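PDB 4Y4Q: sortase, SrtB family from Streptococcus pneumoniae PCS8235, which probably acts as a cysteine transpeptidase that cleaves sorting signals and joins proteins during assembly of the type II pilus. Local coordinates for residues A[79-84]-A[138-143]; A[152-157]-A[166-171]; A[219-224]-A[233-238]. One frame throughout, in Å; residues are numbered along the deposited sequence.

Contact 1 (A[79-84]-A[138-143])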
ATOM      1  N   GLY A  79       2.568   9.141 -12.507  1.00 37.50           N
ATOM      2  CA  GLY A  79       2.090   8.627 -13.778  1.00 36.95           C
ATOM      3  C   GLY A  79       0.972   7.590 -13.699  1.00 42.55           C
ATOM      4  O   GLY A  79       0.649   6.977 -14.715  1.00 47.13           O
ATOM      5  N   THR A  80       0.380   7.380 -12.521  1.00 36.66           N
ATOM      6  CA  THR A  80      -0.740   6.442 -12.413  1.00 38.84           C
ATOM      7  C   THR A  80      -1.993   7.092 -11.840  1.00 38.61           C
ATOM      8  O   THR A  80      -1.963   8.263 -11.459  1.00 38.44           O
ATOM      9  CB  THR A  80      -0.407   5.257 -11.506  1.00 35.74           C
ATOM     10  OG1 THR A  80      -0.401   5.691 -10.140  1.00 35.39           O
ATOM     11  CG2 THR A  80       0.946   4.645 -11.869  1.00 32.63           C
ATOM     12  N   ASN A  81      -3.083   6.324 -11.772  1.00 33.52           N
ATOM     13  CA  ASN A  81      -4.316   6.777 -11.123  1.00 43.53           C
ATOM     14  C   ASN A  81      -4.324   6.494  -9.617  1.00 39.34           C
ATOM     15  O   ASN A  81      -5.353   6.598  -8.964  1.00 38.23           O
ATOM     16  CB  ASN A  81      -5.544   6.132 -11.771  1.00 45.23           C
ATOM     17  CG  ASN A  81      -5.728   6.545 -13.229  1.00 65.03           C
ATOM     18  OD1 ASN A  81      -5.624   7.727 -13.573  1.00 65.99           O
ATOM     19  ND2 ASN A  81      -5.995   5.566 -14.094  1.00 65.48           N
ATOM     20  N   ILE A  82      -3.182   6.112  -9.069  1.00 36.45           N
ATOM     21  CA  ILE A  82      -3.088   5.882  -7.633  1.00 36.06           C
ATOM     22  C   ILE A  82      -2.848   7.223  -6.966  1.00 34.58           C
ATOM     23  O   ILE A  82      -1.717   7.727  -6.944  1.00 35.25           O
ATOM     24  CB  ILE A  82      -1.965   4.908  -7.315  1.00 37.54           C
ATOM     25  CG1 ILE A  82      -2.163   3.635  -8.148  1.00 31.39           C
ATOM     26  CG2 ILE A  82      -1.929   4.613  -5.822  1.00 37.98           C
ATOM     27  CD1 ILE A  82      -1.185   2.514  -7.851  1.00 28.20           C
ATOM     28  N   ASP A  83      -3.951   7.916  -6.762  1.00 37.08           N
ATOM     29  CA  ASP A  83      -3.978   9.147  -6.026  1.00 37.86           C
ATOM     30  C   ASP A  83      -5.142   8.877  -5.127  1.00 39.73           C
ATOM     31  O   ASP A  83      -6.243   8.594  -5.598  1.00 47.53           O
ATOM     32  CB  ASP A  83      -4.276  10.326  -6.948  1.00 45.92           C
ATOM     33  CG  ASP A  83      -4.129  11.664  -6.251  1.00 49.86           C
ATOM     34  OD1 ASP A  83      -3.222  11.798  -5.403  1.00 46.85           O
ATOM     35  OD2 ASP A  83      -4.921  12.583  -6.550  1.00 58.00           O
ATOM     36  N   TYR A  84      -4.919   8.953  -3.833  1.00 37.92           N
ATOM     37  CA  TYR A  84      -6.009   8.646  -2.921  1.00 39.75           C
ATOM     38  C   TYR A  84      -5.762   9.162  -1.508  1.00 35.75           C
ATOM     39  O   TYR A  84      -4.622   9.151  -1.020  1.00 30.88           O
ATOM     40  CB  TYR A  84      -6.198   7.122  -2.840  1.00 42.88           C
ATOM     41  CG  TYR A  84      -6.589   6.448  -4.142  1.00 37.87           C
ATOM     42  CD1 TYR A  84      -7.735   6.837  -4.836  1.00 44.62           C
ATOM     43  CD2 TYR A  84      -5.833   5.397  -4.658  1.00 36.34           C
ATOM     44  CE1 TYR A  84      -8.104   6.215  -6.028  1.00 46.16           C
ATOM     45  CE2 TYR A  84      -6.195   4.768  -5.846  1.00 43.94           C
ATOM     46  CZ  TYR A  84      -7.329   5.184  -6.525  1.00 46.10           C
ATOM     47  OH  TYR A  84      -7.689   4.561  -7.700  1.00 53.79           O
ATOM     48  N   PHE A 138      -9.560   0.272  -8.615  1.00 68.86           N
ATOM     49  CA  PHE A 138      -8.146   0.498  -8.389  1.00 61.21           C
ATOM     50  C   PHE A 138      -7.399  -0.223  -9.480  1.00 65.52           C
ATOM     51  O   PHE A 138      -6.439  -0.958  -9.230  1.00 67.97           O
ATOM     52  CB  PHE A 138      -7.771   0.022  -6.983  1.00 48.35           C
ATOM     53  CG  PHE A 138      -8.550   0.719  -5.912  1.00 47.90           C
ATOM     54  CD1 PHE A 138      -9.802   0.250  -5.529  1.00 52.17           C
ATOM     55  CD2 PHE A 138      -8.069   1.889  -5.338  1.00 49.19           C
ATOM     56  CE1 PHE A 138     -10.554   0.920  -4.565  1.00 55.74           C
ATOM     57  CE2 PHE A 138      -8.809   2.567  -4.376  1.00 48.67           C
ATOM     58  CZ  PHE A 138     -10.056   2.079  -3.985  1.00 53.29           C
ATOM     59  N   GLY A 139      -7.868   0.024 -10.702  1.00 62.96           N
ATOM     60  CA  GLY A 139      -7.402  -0.647 -11.898  1.00 60.39           C
ATOM     61  C   GLY A 139      -5.909  -0.578 -12.129  1.00 58.01           C
ATOM     62  O   GLY A 139      -5.340  -1.528 -12.669  1.00 59.21           O
ATOM     63  N   ASP A 140      -5.273   0.523 -11.726  1.00 53.92           N
ATOM     64  CA  ASP A 140      -3.838   0.687 -11.971  1.00 47.82           C
ATOM     65  C   ASP A 140      -2.997  -0.283 -11.146  1.00 42.29           C
ATOM     66  O   ASP A 140      -1.879  -0.636 -11.542  1.00 40.23           O
ATOM     67  CB  ASP A 140      -3.385   2.136 -11.749  1.00 46.27           C
ATOM     68  CG  ASP A 140      -3.684   3.048 -12.952  1.00 51.21           C
ATOM     69  OD1 ASP A 140      -4.518   2.694 -13.816  1.00 55.02           O
ATOM     70  OD2 ASP A 140      -3.085   4.141 -13.022  1.00 51.51           O
ATOM     71  N   VAL A 141      -3.523  -0.741 -10.014  1.00 34.89           N
ATOM     72  CA  VAL A 141      -2.748  -1.687  -9.211  1.00 33.65           C
ATOM     73  C   VAL A 141      -2.426  -2.953 -10.013  1.00 34.27           C
ATOM     74  O   VAL A 141      -1.270  -3.378 -10.087  1.00 38.69           O
ATOM     75  CB  VAL A 141      -3.445  -2.040  -7.879  1.00 38.00           C
ATOM     76  CG1 VAL A 141      -2.538  -2.904  -7.014  1.00 33.83           C
ATOM     77  CG2 VAL A 141      -3.799  -0.778  -7.127  1.00 39.01           C
ATOM     78  N   ALA A 142      -3.447  -3.526 -10.641  1.00 33.81           N
ATOM     79  CA  ALA A 142      -3.288  -4.737 -11.443  1.00 39.68           C
ATOM     80  C   ALA A 142      -2.364  -4.532 -12.645  1.00 41.45           C
ATOM     81  O   ALA A 142      -1.837  -5.504 -13.191  1.00 41.91           O
ATOM     82  CB  ALA A 142      -4.643  -5.229 -11.921  1.00 46.37           C
ATOM     83  N   LYS A 143      -2.170  -3.281 -13.071  1.00 40.07           N
ATOM     84  CA  LYS A 143      -1.330  -3.029 -14.244  1.00 34.79           C
ATOM     85  C   LYS A 143       0.128  -3.296 -13.926  1.00 34.88           C
ATOM     86  O   LYS A 143       0.940  -3.480 -14.832  1.00 39.12           O
ATOM     87  CB  LYS A 143      -1.498  -1.603 -14.779  1.00 39.13           C
ATOM     88  CG  LYS A 143      -2.902  -1.251 -15.219  1.00 41.22           C
ATOM     89  CD  LYS A 143      -2.902   0.036 -16.032  1.00 41.31           C
ATOM     90  CE  LYS A 143      -4.324   0.514 -16.314  1.00 46.70           C
ATOM     91  NZ  LYS A 143      -4.304   1.805 -17.063  1.00 56.87           N
TER
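An ST turn leading into strand 83-88 presents Asn81 to Asp140 of the short helix 139-143. Thr80 OG1 accepts from Ile82 N (3.0 Å), and the same hydroxyl is also hydrogen-bonded to Val77 O; Ile82 then centres an inverse gamma turn. The turn aims Asn81 N at Asp140 OD2, 2.5 Å away in a nearly straight bond (170°) that meets the carboxylate from above its plane. With Asn81 CG beside its own backbone N (chi1 -64°), the amide hangs next to the N-H and both face the same carboxylate. Asn81 ND2 reaches Asp140 OD1 at 3.2 Å, a bent and weak bond, the amide turned 31° from the carboxylate. Towards the core, Ile82 CG1 packs on Asp140 CB, while Ile82 CD1 meets Val141 CG2 at 4.3 Å. Further along, the CD2-CE2 edge of Phe138 comes over one face of Tyr84 in an offset edge-to-face pair, centroids 5.0 Å apart; both rings also touch Ile110. Asp140 is buried: OD2 takes the straight backbone N-H, while OD1 has the weak amide bond and a weak salt bridge from Lys143 NZ, donors that would probably favour the ionised carboxylate.

Contact 2 (A[152-157]-A[166-171])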
ATOM      1  N   GLN A 152       8.534   0.833 -15.205  1.00 33.29           N
ATOM      2  CA  GLN A 152       8.501   2.265 -15.457  1.00 37.86           C
ATOM      3  C   GLN A 152       7.820   3.114 -14.376  1.00 37.16           C
ATOM      4  O   GLN A 152       7.906   4.339 -14.421  1.00 40.96           O
ATOM      5  CB  GLN A 152       7.883   2.541 -16.834  1.00 40.24           C
ATOM      6  CG  GLN A 152       8.635   1.863 -17.982  1.00 53.31           C
ATOM      7  CD  GLN A 152       8.732   2.740 -19.219  1.00 60.27           C
ATOM      8  OE1 GLN A 152       7.753   3.359 -19.632  1.00 64.84           O
ATOM      9  NE2 GLN A 152       9.923   2.806 -19.807  1.00 65.34           N
ATOM     10  N   HIS A 153       7.048   2.458 -13.525  1.00 38.01           N
ATOM     11  CA  HIS A 153       6.486   3.125 -12.383  1.00 30.12           C
ATOM     12  C   HIS A 153       7.303   2.595 -11.237  1.00 29.53           C
ATOM     13  O   HIS A 153       7.145   1.447 -10.821  1.00 30.33           O
ATOM     14  CB  HIS A 153       5.014   2.752 -12.206  1.00 28.20           C
ATOM     15  CG  HIS A 153       4.159   3.096 -13.386  1.00 31.96           C
ATOM     16  ND1 HIS A 153       3.991   2.245 -14.457  1.00 31.24           N
ATOM     17  CD2 HIS A 153       3.423   4.198 -13.661  1.00 32.24           C
ATOM     18  CE1 HIS A 153       3.188   2.808 -15.342  1.00 39.85           C
ATOM     19  NE2 HIS A 153       2.830   3.994 -14.884  1.00 32.11           N
ATOM     20  N   ARG A 154       8.180   3.439 -10.720  1.00 28.85           N
ATOM     21  CA  ARG A 154       8.961   3.059  -9.559  1.00 28.70           C
ATOM     22  C   ARG A 154       8.677   3.940  -8.345  1.00 30.00           C
ATOM     23  O   ARG A 154       8.707   3.470  -7.216  1.00 27.22           O
ATOM     24  CB  ARG A 154      10.450   3.123  -9.927  1.00 27.12           C
ATOM     25  CG  ARG A 154      11.415   2.796  -8.798  1.00 29.53           C
ATOM     26  CD  ARG A 154      12.799   2.560  -9.362  1.00 34.71           C
ATOM     27  NE  ARG A 154      13.861   2.567  -8.362  1.00 42.29           N
ATOM     28  CZ  ARG A 154      15.119   2.216  -8.624  1.00 49.84           C
ATOM     29  NH1 ARG A 154      15.454   1.817  -9.845  1.00 53.24           N
ATOM     30  NH2 ARG A 154      16.039   2.259  -7.674  1.00 49.65           N
ATOM     31  N   TYR A 155       8.405   5.217  -8.579  1.00 32.00           N
ATOM     32  CA  TYR A 155       8.356   6.175  -7.480  1.00 32.38           C
ATOM     33  C   TYR A 155       6.967   6.750  -7.224  1.00 33.38           C
ATOM     34  O   TYR A 155       6.071   6.722  -8.087  1.00 25.38           O
ATOM     35  CB  TYR A 155       9.363   7.320  -7.703  1.00 29.37           C
ATOM     36  CG  TYR A 155      10.809   6.876  -7.850  1.00 34.11           C
ATOM     37  CD1 TYR A 155      11.582   6.552  -6.738  1.00 31.65           C
ATOM     38  CD2 TYR A 155      11.406   6.799  -9.102  1.00 33.18           C
ATOM     39  CE1 TYR A 155      12.906   6.154  -6.875  1.00 34.05           C
ATOM     40  CE2 TYR A 155      12.726   6.406  -9.247  1.00 34.64           C
ATOM     41  CZ  TYR A 155      13.469   6.077  -8.134  1.00 36.86           C
ATOM     42  OH  TYR A 155      14.786   5.691  -8.285  1.00 37.32           O
ATOM     43  N   GLY A 156       6.809   7.279  -6.016  1.00 27.74           N
ATOM     44  CA  GLY A 156       5.578   7.914  -5.598  1.00 30.92           C
ATOM     45  C   GLY A 156       5.855   8.714  -4.339  1.00 35.78           C
ATOM     46  O   GLY A 156       7.015   8.896  -3.946  1.00 36.55           O
ATOM     47  N   SER A 157       4.803   9.207  -3.702  1.00 29.40           N
ATOM     48  CA  SER A 157       4.987   9.933  -2.457  1.00 29.60           C
ATOM     49  C   SER A 157       3.840   9.587  -1.543  1.00 34.34           C
ATOM     50  O   SER A 157       2.801   9.058  -1.982  1.00 29.54           O
ATOM     51  CB  SER A 157       4.998  11.424  -2.704  1.00 35.98           C
ATOM     52  OG  SER A 157       3.753  11.801  -3.245  1.00 47.15           O
ATOM     53  N   GLY A 166       8.871  10.021   0.411  1.00 34.89           N
ATOM     54  CA  GLY A 166       8.871   9.416  -0.908  1.00 30.04           C
ATOM     55  C   GLY A 166       8.522   7.954  -0.775  1.00 34.11           C
ATOM     56  O   GLY A 166       8.602   7.393   0.331  1.00 33.57           O
ATOM     57  N   LEU A 167       8.100   7.352  -1.885  1.00 32.75           N
ATOM     58  CA  LEU A 167       7.810   5.923  -1.941  1.00 27.00           C
ATOM     59  C   LEU A 167       8.619   5.328  -3.068  1.00 30.98           C
ATOM     60  O   LEU A 167       8.686   5.909  -4.153  1.00 33.01           O
ATOM     61  CB  LEU A 167       6.336   5.686  -2.253  1.00 24.72           C
ATOM     62  CG  LEU A 167       5.262   5.938  -1.195  1.00 31.73           C
ATOM     63  CD1 LEU A 167       3.901   5.671  -1.817  1.00 23.64           C
ATOM     64  CD2 LEU A 167       5.483   5.037   0.030  1.00 28.56           C
ATOM     65  N   GLU A 168       9.236   4.174  -2.832  1.00 29.13           N
ATOM     66  CA  GLU A 168       9.893   3.465  -3.919  1.00 30.08           C
ATOM     67  C   GLU A 168       9.319   2.064  -4.012  1.00 30.45           C
ATOM     68  O   GLU A 168       9.505   1.262  -3.108  1.00 27.78           O
ATOM     69  CB  GLU A 168      11.399   3.416  -3.690  1.00 33.68           C
ATOM     70  CG  GLU A 168      12.163   2.720  -4.811  1.00 43.27           C
ATOM     71  CD  GLU A 168      13.656   3.016  -4.782  1.00 53.60           C
ATOM     72  OE1 GLU A 168      14.132   3.669  -3.823  1.00 53.10           O
ATOM     73  OE2 GLU A 168      14.354   2.602  -5.731  1.00 60.87           O
ATOM     74  N   ILE A 169       8.597   1.768  -5.087  1.00 28.48           N
ATOM     75  CA  ILE A 169       8.031   0.431  -5.248  1.00 26.22           C
ATOM     76  C   ILE A 169       9.141  -0.604  -5.503  1.00 29.93           C
ATOM     77  O   ILE A 169      10.034  -0.368  -6.327  1.00 32.89           O
ATOM     78  CB  ILE A 169       6.990   0.409  -6.386  1.00 26.28           C
ATOM     79  CG1 ILE A 169       5.765   1.227  -5.986  1.00 27.31           C
ATOM     80  CG2 ILE A 169       6.553  -1.007  -6.705  1.00 18.96           C
ATOM     81  CD1 ILE A 169       4.783   1.402  -7.109  1.00 26.19           C
ATOM     82  N   PHE A 170       9.102  -1.744  -4.808  1.00 27.54           N
ATOM     83  CA  PHE A 170      10.070  -2.807  -5.109  1.00 23.27           C
ATOM     84  C   PHE A 170       9.467  -4.164  -5.460  1.00 26.91           C
ATOM     85  O   PHE A 170      10.194  -5.087  -5.825  1.00 33.32           O
ATOM     86  CB  PHE A 170      11.094  -2.982  -3.982  1.00 27.78           C
ATOM     87  CG  PHE A 170      10.492  -3.406  -2.680  1.00 30.19           C
ATOM     88  CD1 PHE A 170      10.311  -4.753  -2.379  1.00 32.09           C
ATOM     89  CD2 PHE A 170      10.101  -2.459  -1.751  1.00 35.16           C
ATOM     90  CE1 PHE A 170       9.751  -5.142  -1.161  1.00 29.38           C
ATOM     91  CE2 PHE A 170       9.538  -2.842  -0.542  1.00 34.11           C
ATOM     92  CZ  PHE A 170       9.366  -4.184  -0.253  1.00 34.77           C
ATOM     93  N   GLU A 171       8.155  -4.308  -5.351  1.00 28.30           N
ATOM     94  CA  GLU A 171       7.566  -5.618  -5.614  1.00 30.18           C
ATOM     95  C   GLU A 171       6.097  -5.569  -6.024  1.00 25.18           C
ATOM     96  O   GLU A 171       5.328  -4.735  -5.522  1.00 29.83           O
ATOM     97  CB  GLU A 171       7.738  -6.552  -4.392  1.00 27.80           C
ATOM     98  CG  GLU A 171       6.970  -7.857  -4.531  1.00 29.76           C
ATOM     99  CD  GLU A 171       7.263  -8.888  -3.440  1.00 38.42           C
ATOM    100  OE1 GLU A 171       8.173  -8.674  -2.605  1.00 37.21           O
ATOM    101  OE2 GLU A 171       6.566  -9.929  -3.427  1.00 31.75           O
TER
HETATM  102  O   HOH W   1      16.210   5.342  -6.023  1.00 43.15           O
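Tyr155 to Ser157 run antiparallel to Gly166 to Glu168 in the part of the hairpin of strands 155-160 and 163-176 that lies away from its turn, where strand 155-160 begins, with a salt bridge on its outer side. Gly156 and Leu167 are the hydrogen-bonded pair: Gly156 N gives to Leu167 O at 3.0 Å and Leu167 N to Gly156 O at 2.8 Å. Arg154, just ahead of its strand, accepts from Ile169 N through its carbonyl O (2.7 Å), the donor almost in line with the carbonyl. Sortases are built on a closed beta barrel, and here strand 163-176 has a second neighbour, strand 231-240, against which Phe170 and Glu171 form a classic beta bulge opposite Val236. On the inner face, Leu167 CD1 lies 3.6 Å from Ser157 O, and its side chain reaches Ile75 and Ile219.

The outer face carries the charge. Arg154, extended with CG anti to its N (chi1 178°), runs alongside Glu168 and grips OE2 side-on, NE at 2.7 Å and NH2 at 2.6 Å, both bonds bent because they converge on this single oxygen near the guanidinium plane; the pair probably keeps Glu168 ionised. Tyr155 is layered with the arginine: Arg154 CG sits over the centre of the ring, and Tyr155 OH lies above the guanidinium near its rim. Tyr155 OH is hydrogen-bonded to a water (2.7 Å), which also donates weakly to Glu168 OE2.

Contact 3 (A[219-224]-A[233-238])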
ATOM      1  N   ILE A 219       5.137  -0.582   2.879  1.00 23.41           N
ATOM      2  CA  ILE A 219       3.694  -0.499   2.735  1.00 25.52           C
ATOM      3  C   ILE A 219       3.230  -1.544   1.714  1.00 32.07           C
ATOM      4  O   ILE A 219       3.837  -1.687   0.644  1.00 33.83           O
ATOM      5  CB  ILE A 219       3.297   0.873   2.224  1.00 29.54           C
ATOM      6  CG1 ILE A 219       3.593   1.937   3.279  1.00 34.25           C
ATOM      7  CG2 ILE A 219       1.837   0.904   1.858  1.00 35.39           C
ATOM      8  CD1 ILE A 219       3.347   3.342   2.769  1.00 37.99           C
ATOM      9  N   LEU A 220       2.169  -2.275   2.046  1.00 25.19           N
ATOM     10  CA  LEU A 220       1.554  -3.195   1.096  1.00 24.50           C
ATOM     11  C   LEU A 220       0.229  -2.607   0.659  1.00 27.94           C
ATOM     12  O   LEU A 220      -0.683  -2.407   1.475  1.00 27.27           O
ATOM     13  CB  LEU A 220       1.317  -4.582   1.699  1.00 23.86           C
ATOM     14  CG  LEU A 220       2.516  -5.514   1.915  1.00 28.76           C
ATOM     15  CD1 LEU A 220       3.365  -5.038   3.080  1.00 28.49           C
ATOM     16  CD2 LEU A 220       2.052  -6.927   2.173  1.00 27.87           C
ATOM     17  N   LEU A 221       0.116  -2.314  -0.626  1.00 23.34           N
ATOM     18  CA  LEU A 221      -1.142  -1.783  -1.135  1.00 28.89           C
ATOM     19  C   LEU A 221      -1.854  -2.914  -1.858  1.00 26.55           C
ATOM     20  O   LEU A 221      -1.345  -3.453  -2.847  1.00 30.71           O
ATOM     21  CB  LEU A 221      -0.896  -0.595  -2.071  1.00 25.43           C
ATOM     22  CG  LEU A 221      -2.079  -0.121  -2.930  1.00 33.25           C
ATOM     23  CD1 LEU A 221      -3.265   0.275  -2.081  1.00 29.31           C
ATOM     24  CD2 LEU A 221      -1.653   1.045  -3.825  1.00 32.96           C
ATOM     25  N   SER A 222      -3.042  -3.255  -1.376  1.00 24.58           N
ATOM     26  CA  SER A 222      -3.718  -4.475  -1.805  1.00 25.93           C
ATOM     27  C   SER A 222      -5.095  -4.179  -2.382  1.00 27.72           C
ATOM     28  O   SER A 222      -5.860  -3.403  -1.801  1.00 30.52           O
ATOM     29  CB  SER A 222      -3.858  -5.409  -0.586  1.00 23.16           C
ATOM     30  OG  SER A 222      -4.745  -6.495  -0.836  1.00 25.46           O
ATOM     31  N   THR A 223      -5.434  -4.821  -3.495  1.00 27.81           N
ATOM     32  CA  THR A 223      -6.744  -4.618  -4.102  1.00 42.80           C
ATOM     33  C   THR A 223      -7.302  -5.884  -4.750  1.00 43.90           C
ATOM     34  O   THR A 223      -6.583  -6.875  -4.919  1.00 41.76           O
ATOM     35  CB  THR A 223      -6.709  -3.511  -5.162  1.00 48.03           C
ATOM     36  OG1 THR A 223      -8.050  -3.091  -5.447  1.00 58.24           O
ATOM     37  CG2 THR A 223      -6.070  -4.029  -6.434  1.00 40.25           C
ATOM     38  N   CYS A 224      -8.579  -5.834  -5.132  1.00 42.54           N
ATOM     39  CA  CYS A 224      -9.270  -7.006  -5.653  1.00 50.70           C
ATOM     40  C   CYS A 224      -8.697  -7.502  -6.989  1.00 61.72           C
ATOM     41  O   CYS A 224      -8.378  -6.704  -7.877  1.00 57.08           O
ATOM     42  CB  CYS A 224     -10.768  -6.723  -5.801  1.00 53.06           C
ATOM     43  SG  CYS A 224     -11.661  -6.538  -4.244  1.00 64.12           S
ATOM     44  N   HIS A 233      -4.394  -8.341  -5.666  1.00 31.76           N
ATOM     45  CA  HIS A 233      -3.177  -7.780  -6.253  1.00 31.78           C
ATOM     46  C   HIS A 233      -2.493  -6.918  -5.202  1.00 30.94           C
ATOM     47  O   HIS A 233      -3.170  -6.152  -4.510  1.00 30.62           O
ATOM     48  CB  HIS A 233      -3.533  -6.849  -7.413  1.00 35.56           C
ATOM     49  CG  HIS A 233      -3.935  -7.547  -8.671  1.00 48.13           C
ATOM     50  ND1 HIS A 233      -3.125  -8.462  -9.310  1.00 50.50           N
ATOM     51  CD2 HIS A 233      -5.044  -7.425  -9.437  1.00 57.27           C
ATOM     52  CE1 HIS A 233      -3.724  -8.883 -10.409  1.00 53.40           C
ATOM     53  NE2 HIS A 233      -4.888  -8.269 -10.509  1.00 61.17           N
ATOM     54  N   ILE A 234      -1.165  -7.010  -5.087  1.00 24.14           N
ATOM     55  CA  ILE A 234      -0.434  -6.174  -4.140  1.00 21.34           C
ATOM     56  C   ILE A 234       0.795  -5.526  -4.772  1.00 23.85           C
ATOM     57  O   ILE A 234       1.555  -6.200  -5.482  1.00 28.76           O
ATOM     58  CB  ILE A 234       0.015  -7.000  -2.913  1.00 26.48           C
ATOM     59  CG1 ILE A 234      -1.192  -7.577  -2.160  1.00 26.90           C
ATOM     60  CG2 ILE A 234       0.891  -6.163  -1.967  1.00 23.64           C
ATOM     61  CD1 ILE A 234      -0.805  -8.575  -1.089  1.00 24.75           C
ATOM     62  N   VAL A 235       0.987  -4.221  -4.554  1.00 24.00           N
ATOM     63  CA  VAL A 235       2.300  -3.619  -4.804  1.00 25.63           C
ATOM     64  C   VAL A 235       2.922  -3.260  -3.469  1.00 27.63           C
ATOM     65  O   VAL A 235       2.222  -2.846  -2.547  1.00 33.95           O
ATOM     66  CB  VAL A 235       2.305  -2.375  -5.765  1.00 28.49           C
ATOM     67  CG1 VAL A 235       1.883  -2.766  -7.148  1.00 29.12           C
ATOM     68  CG2 VAL A 235       1.444  -1.257  -5.243  1.00 28.57           C
ATOM     69  N   VAL A 236       4.230  -3.454  -3.349  1.00 27.38           N
ATOM     70  CA  VAL A 236       4.907  -3.159  -2.088  1.00 25.12           C
ATOM     71  C   VAL A 236       5.948  -2.065  -2.286  1.00 21.79           C
ATOM     72  O   VAL A 236       6.734  -2.099  -3.238  1.00 25.50           O
ATOM     73  CB  VAL A 236       5.591  -4.401  -1.497  1.00 25.42           C
ATOM     74  CG1 VAL A 236       5.892  -4.171  -0.025  1.00 23.13           C
ATOM     75  CG2 VAL A 236       4.693  -5.619  -1.645  1.00 24.01           C
ATOM     76  N   ALA A 237       5.958  -1.104  -1.377  1.00 27.93           N
ATOM     77  CA  ALA A 237       6.847   0.044  -1.490  1.00 25.56           C
ATOM     78  C   ALA A 237       7.608   0.277  -0.194  1.00 32.12           C
ATOM     79  O   ALA A 237       7.063   0.061   0.908  1.00 25.10           O
ATOM     80  CB  ALA A 237       6.049   1.267  -1.829  1.00 19.70           C
ATOM     81  N   LYS A 238       8.851   0.737  -0.329  1.00 26.07           N
ATOM     82  CA  LYS A 238       9.627   1.206   0.817  1.00 24.29           C
ATOM     83  C   LYS A 238       9.342   2.680   1.043  1.00 31.28           C
ATOM     84  O   LYS A 238       9.254   3.459   0.083  1.00 33.21           O
ATOM     85  CB  LYS A 238      11.110   1.040   0.541  1.00 28.58           C
ATOM     86  CG  LYS A 238      12.019   1.663   1.599  1.00 34.92           C
ATOM     87  CD  LYS A 238      13.484   1.411   1.246  1.00 35.80           C
ATOM     88  CE  LYS A 238      14.432   2.041   2.270  1.00 41.86           C
ATOM     89  NZ  LYS A 238      15.870   1.740   1.961  1.00 39.72           N
TER
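Ile219 to Thr223 pair with Ala237 to His233 in a regular antiparallel hairpin, strands 218-225 and 231-240, close to the centre of the molecule. Three reciprocal pairs supply six backbone bonds. Ile219 N reaches Ala237 O at 2.8 Å, and Ala237 N returns to Ile219 O. In the middle, Leu221 N points at Val235 O (2.9 Å, 173°), answered by the more bent Val235 N to Leu221 O. At the far end, His233 N gives to Thr223 O at 2.7 Å and Thr223 N to His233 O at 2.8 Å. The carbonyls of Ile219, Leu221 and His233 also take CA-H contacts from Val236, Ile234 and Ser222, the second being Ile234 CA to Leu221 O at 3.1 Å.

Leu220 and Ser222 turn their remaining backbone groups to strand 124-129, where they bond to Thr125, Ile127 and Gly129; Ile234 bonds in the same way to Leu173 of strand 163-176. Two buried hydroxyls find partners beyond the hairpin: Ser222 OG with Tyr183 OH, Thr223 OG1 with Gly129 O. Thr223 OG1 gets there by lying anti to the backbone N (chi1 -164°), which turns CG2 onto His233 CB, 3.9 Å away.

Apolar contacts fill both faces, Leu220 against Val236 on one and Leu221 CB against Val235 CG2 (4.0 Å) on the other. Residues 221-224, Leu-Ser-Thr-Cys, match the end of the sortase TLXTC signature, which makes Cys224 the probable nucleophile, as in other sortases. The bonds named here satisfy backbone groups and two hydroxyls in a largely buried pairing that leads up to Cys224.

How the contacts relate
From the N terminus, contact 1 closes first, across 53 residues that include strands 110-112 and 124-129, bringing helix 139-143 back onto the turn before strand 83-88. Contacts 2 and 3 follow as short hairpin closures of eight residues each. All three lie in series; none nests in or crosses another. They still meet in space. Thr80 of contact 1 packs on His153 of contact 2, and Val141 and Ala142 of its helix lie on Thr223 and His233 of contact 3. Contacts 2 and 3 lie side by side in the sheet that contact 1 also reaches, and their strands 163-176 and 231-240, hydrogen-bonded neighbours, join the two hairpins.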